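Local structure of PrimPol AEP domain (PP-N190) (Cyanophage S-2L, 6ZP9) at residues R27-I30 / A31-R34; V58-A61 / V62-G65. The protein probably primes and extends DNA as the AEP domain of a primase-polymerase from a cyanophage whose DNA carries 2-aminoadenine. All coordinates share one frame; numbering follows the deposited sequence. Where two conformers were deposited one is given.

Interaction 1 (R27-I30 / A31-R34); sequences RKDI and ATTR
Asp29 and Thr33 meet where the hydroxyl OG1 of Thr33 donates to the backbone O of Asp29 over 2.8 Å. Asp29 O takes a second bond, from Thr32 N at 3.0 Å, and the two donors reach it from opposite faces of its carbonyl plane. The rotation of Thr33 makes this possible: with OG1 anti to its own carbonyl carbon and beside the backbone N (chi1 -66°), the hydroxyl faces back across the turn, while CG2, anti to the backbone N and beside the carbonyl carbon, is the methyl that Lys28 CE approaches.

Lys28 crosses Thr33 at about a right angle. Its CB lies 4.0 Å from Thr33 OG1, at the edge of contact; the chain then bends at its third and fourth torsions and returns, bringing CE to 3.5 Å from Thr33 OG1 and 3.9 Å from Thr33 CG2. NZ donates to a water 3.0 Å away, which also accepts from Arg34 N, so the lysine tip is tied to the start of the following strand. The main partner of NZ is Asp74, in a salt bridge, with a further hydrogen bond to Val72 O.

On the exposed side, the carboxylate of Asp29 folds over the backbone. OD1 accepts from Ala31 N at 3.0 Å, the N-H coming from above the carboxylate plane, 51° out of it. A second water accepts from Asp29 N and is also hydrogen-bonded to Thr32 OG1. Thr33 N closes the next turn on Ile30 O with a bond of 3.2 Å. The Asp29 carboxylate forms an Asx turn with Ala31 N, and the two successive i to i+3 backbone bonds form a short 3-10 turn, joining helix 16-25 to strand 34-38.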
loop_
_atom_site.group_PDB
_atom_site.type_symbol
_atom_site.label_atom_id
_atom_site.label_comp_id
_atom_site.label_asym_id
_atom_site.label_seq_id
_atom_site.Cartn_x
_atom_site.Cartn_y
_atom_site.Cartn_z
ATOM N N ARG A 27 11.260 1.637 1.231
ATOM C CA ARG A 27 12.394 2.572 1.216
ATOM C C ARG A 27 11.962 3.991 1.589
ATOM O O ARG A 27 12.507 4.982 1.095
ATOM C CB ARG A 27 13.112 2.533 -0.135
ATOM C CG ARG A 27 13.696 1.143 -0.421
ATOM C CD ARG A 27 14.297 0.999 -1.827
ATOM N NE ARG A 27 15.398 1.928 -2.049
ATOM C CZ ARG A 27 16.663 1.672 -1.731
ATOM N NH1 ARG A 27 16.983 0.509 -1.179
ATOM N NH2 ARG A 27 17.607 2.572 -1.970
ATOM N N LYS A 28 10.991 4.096 2.494
ATOM C CA LYS A 28 10.458 5.377 2.936
ATOM C C LYS A 28 11.132 5.846 4.224
ATOM O O LYS A 28 11.849 5.106 4.902
ATOM C CB LYS A 28 8.945 5.286 3.132
ATOM C CG LYS A 28 8.173 5.277 1.838
ATOM C CD LYS A 28 6.680 5.053 2.094
ATOM C CE LYS A 28 6.036 6.314 2.644
ATOM N NZ LYS A 28 5.940 7.413 1.625
ATOM N N ASP A 29 10.890 7.109 4.545
ATOM C CA ASP A 29 11.467 7.796 5.692
ATOM C C ASP A 29 10.320 8.103 6.640
ATOM O O ASP A 29 9.375 8.794 6.254
ATOM C CB ASP A 29 12.174 9.074 5.225
ATOM C CG ASP A 29 12.845 9.851 6.351
ATOM O OD1 ASP A 29 12.602 9.568 7.544
ATOM O OD2 ASP A 29 13.633 10.771 6.027
ATOM N N ILE A 30 10.391 7.586 7.870
ATOM C CA ILE A 30 9.262 7.794 8.771
ATOM C C ILE A 30 8.993 9.284 8.980
ATOM O O ILE A 30 7.837 9.696 9.110
ATOM C CB ILE A 30 9.469 7.068 10.114
ATOM C CG1 ILE A 30 8.164 7.138 10.914
ATOM C CG2 ILE A 30 10.623 7.699 10.913
ATOM C CD1 ILE A 30 8.094 6.206 12.083
ATOM N N ALA A 31 10.037 10.116 8.965
ATOM C CA ALA A 31 9.874 11.551 9.189
ATOM C C ALA A 31 9.013 12.234 8.132
ATOM O O ALA A 31 8.467 13.312 8.398
ATOM C CB ALA A 31 11.243 12.238 9.233
ATOM N N THR A 32 8.900 11.663 6.934
ATOM C CA THR A 32 8.117 12.281 5.871
ATOM C C THR A 32 6.924 11.423 5.462
ATOM O O THR A 32 6.264 11.734 4.460
ATOM C CB THR A 32 8.995 12.570 4.650
ATOM O OG1 THR A 32 9.596 11.356 4.204
ATOM C CG2 THR A 32 10.109 13.558 4.998
ATOM N N THR A 33 6.623 10.362 6.207
ATOM C CA THR A 33 5.535 9.465 5.843
ATOM C C THR A 33 4.200 10.027 6.325
ATOM O O THR A 33 4.081 10.501 7.459
ATOM C CB THR A 33 5.785 8.070 6.424
ATOM O OG1 THR A 33 6.934 7.496 5.790
ATOM C CG2 THR A 33 4.586 7.150 6.200
ATOM N N ARG A 34 3.199 9.977 5.452
ATOM C CA ARG A 34 1.880 10.518 5.737
ATOM C C ARG A 34 0.932 9.399 6.153
ATOM O O ARG A 34 0.821 8.377 5.467
ATOM C CB ARG A 34 1.330 11.259 4.517
ATOM C CG ARG A 34 2.184 12.435 4.086
ATOM C CD ARG A 34 2.257 13.478 5.188
ATOM N NE ARG A 34 0.947 14.066 5.457
ATOM C CZ ARG A 34 0.732 14.996 6.376
ATOM N NH1 ARG A 34 1.742 15.437 7.111
ATOM N NH2 ARG A 34 -0.485 15.484 6.557
HETATM O O HOH W 1 3.798 9.018 2.923
HETATM O O HOH W 2 9.039 8.651 3.052
#

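Interaction 2 (V58-A61 / V62-G65); sequences VQDA and VTQG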
loop_
_atom_site.group_PDB
_atom_site.type_symbol
_atom_site.label_atom_id
_atom_site.label_comp_id
_atom_site.label_asym_id
_atom_site.label_seq_id
_atom_site.Cartn_x
_atom_site.Cartn_y
_atom_site.Cartn_z
ATOM N N VAL A 58 -0.949 6.966 15.790
ATOM C CA VAL A 58 -1.528 5.667 15.460
ATOM C C VAL A 58 -2.190 5.054 16.688
ATOM O O VAL A 58 -3.303 4.516 16.608
ATOM C CB VAL A 58 -0.466 4.729 14.858
ATOM C CG1 VAL A 58 -1.080 3.365 14.571
ATOM C CG2 VAL A 58 0.104 5.334 13.594
ATOM N N GLN A 59 -1.531 5.139 17.844
ATOM C CA GLN A 59 -2.134 4.640 19.075
ATOM C C GLN A 59 -3.522 5.232 19.293
ATOM O O GLN A 59 -4.479 4.510 19.601
ATOM C CB GLN A 59 -1.222 4.954 20.264
ATOM C CG GLN A 59 -1.793 4.510 21.603
ATOM C CD GLN A 59 -1.767 3.001 21.767
ATOM O OE1 GLN A 59 -1.030 2.295 21.075
ATOM N NE2 GLN A 59 -2.576 2.499 22.681
ATOM N N ASP A 60 -3.648 6.551 19.105
ATOM C CA ASP A 60 -4.915 7.247 19.314
ATOM C C ASP A 60 -5.955 6.860 18.266
ATOM O O ASP A 60 -7.125 6.633 18.597
ATOM C CB ASP A 60 -4.676 8.755 19.290
ATOM C CG ASP A 60 -5.849 9.543 19.845
ATOM O OD1 ASP A 60 -6.634 8.969 20.629
ATOM O OD2 ASP A 60 -5.981 10.741 19.509
ATOM N N ALA A 61 -5.555 6.791 16.994
ATOM C CA ALA A 61 -6.511 6.447 15.944
ATOM C C ALA A 61 -7.019 5.014 16.090
ATOM O O ALA A 61 -8.218 4.756 15.932
ATOM C CB ALA A 61 -5.872 6.652 14.568
ATOM N N VAL A 62 -6.126 4.066 16.388
ATOM C CA VAL A 62 -6.535 2.666 16.480
ATOM C C VAL A 62 -7.478 2.454 17.658
ATOM O O VAL A 62 -8.530 1.819 17.520
ATOM C CB VAL A 62 -5.307 1.745 16.576
ATOM C CG1 VAL A 62 -5.742 0.322 16.922
ATOM C CG2 VAL A 62 -4.515 1.771 15.263
ATOM N N THR A 63 -7.128 2.979 18.835
ATOM C CA THR A 63 -8.020 2.789 19.979
ATOM C C THR A 63 -9.354 3.506 19.789
ATOM O O THR A 63 -10.374 3.047 20.312
ATOM C CB THR A 63 -7.358 3.260 21.275
ATOM O OG1 THR A 63 -7.084 4.660 21.186
ATOM C CG2 THR A 63 -6.063 2.518 21.527
ATOM N N GLN A 64 -9.381 4.643 19.053
ATOM C CA GLN A 64 -10.648 5.310 18.767
ATOM C C GLN A 64 -11.503 4.525 17.783
ATOM O O GLN A 64 -12.727 4.690 17.773
ATOM C CB GLN A 64 -10.418 6.710 18.259
ATOM C CG GLN A 64 -10.308 7.743 19.352
ATOM C CD GLN A 64 -10.232 9.153 18.803
ATOM O OE1 GLN A 64 -11.091 9.584 18.019
ATOM N NE2 GLN A 64 -9.184 9.877 19.189
ATOM N N GLY A 65 -10.895 3.691 16.945
ATOM C CA GLY A 65 -11.662 2.825 16.070
ATOM C C GLY A 65 -11.431 3.017 14.582
ATOM O O GLY A 65 -12.210 2.498 13.783
HETATM O O HOH W 3 -7.917 7.216 22.091
#
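Val62 and Val58 lie side by side one helical turn apart, pointing the same way, with Val62 CG2 3.8 Å from Val58 CG1. CG2 sits anti to the carbonyl carbon of Val62 and beside its N, a rotation that turns this methyl back along the helix, also to 3.3 Å from Val58 O. The same oxygen receives Val62 N at 2.9 Å.

Ala61 takes part through its carbonyl O, which accepts from Gly65 N at 3.1 Å; that amide also makes a weak bond to Val62 O, and with phi of 120° at Gly65 the helix ends in a Schellman motif.

Asp60 joins backbone and carboxylate to the last turn. Its O takes Gln64 N at 3.0 Å, and its CG, anti to the backbone N, swings the carboxylate round so that OD1 reaches forward. A water donates to OD1 over 2.6 Å and is hydrogen-bonded to Thr63 OG1 as well. Gln64 NE2 also meets Asp60 OD1 at 3.1 Å, from above the carboxylate plane, with the amide turned 66° to the carboxylate; Gln64 was modelled in two conformers, so this link is doubtful.

The buried flank of helix 55-64 rests on the sheet: Val58 and Ala61 pack on Tyr35 of strand 34-38, and Ala61 also touches Trp49 of strand 49-52. Asp60 and Gln64 reach the same Trp49 from the more open side. Val62 leans on the loop at Pro168, and Gly65 leads on to strand 67-71.

Overall arrangement
From the N terminus the chain runs down helix 16-25 into interaction 1, a local turn that leads directly into strand 34-38. Strands 34-38 and 49-52 follow, and only then comes interaction 2, at the C-terminal end of helix 55-64, before strand 67-71. The contacts are thus in series, neither nested nor crossed; the centres of interactions 1 and 2 lie about 20 Å apart, and the nearest atoms of interactions 1 and 2 are about 8 Å apart. They share a neighbour in Leu53, in the loop after strand 49-52, which touches Thr33 and Val58. Together they shape two connections of one antiparallel sheet: the entry to strand 34-38 and the exit from the helix toward strand 67-71.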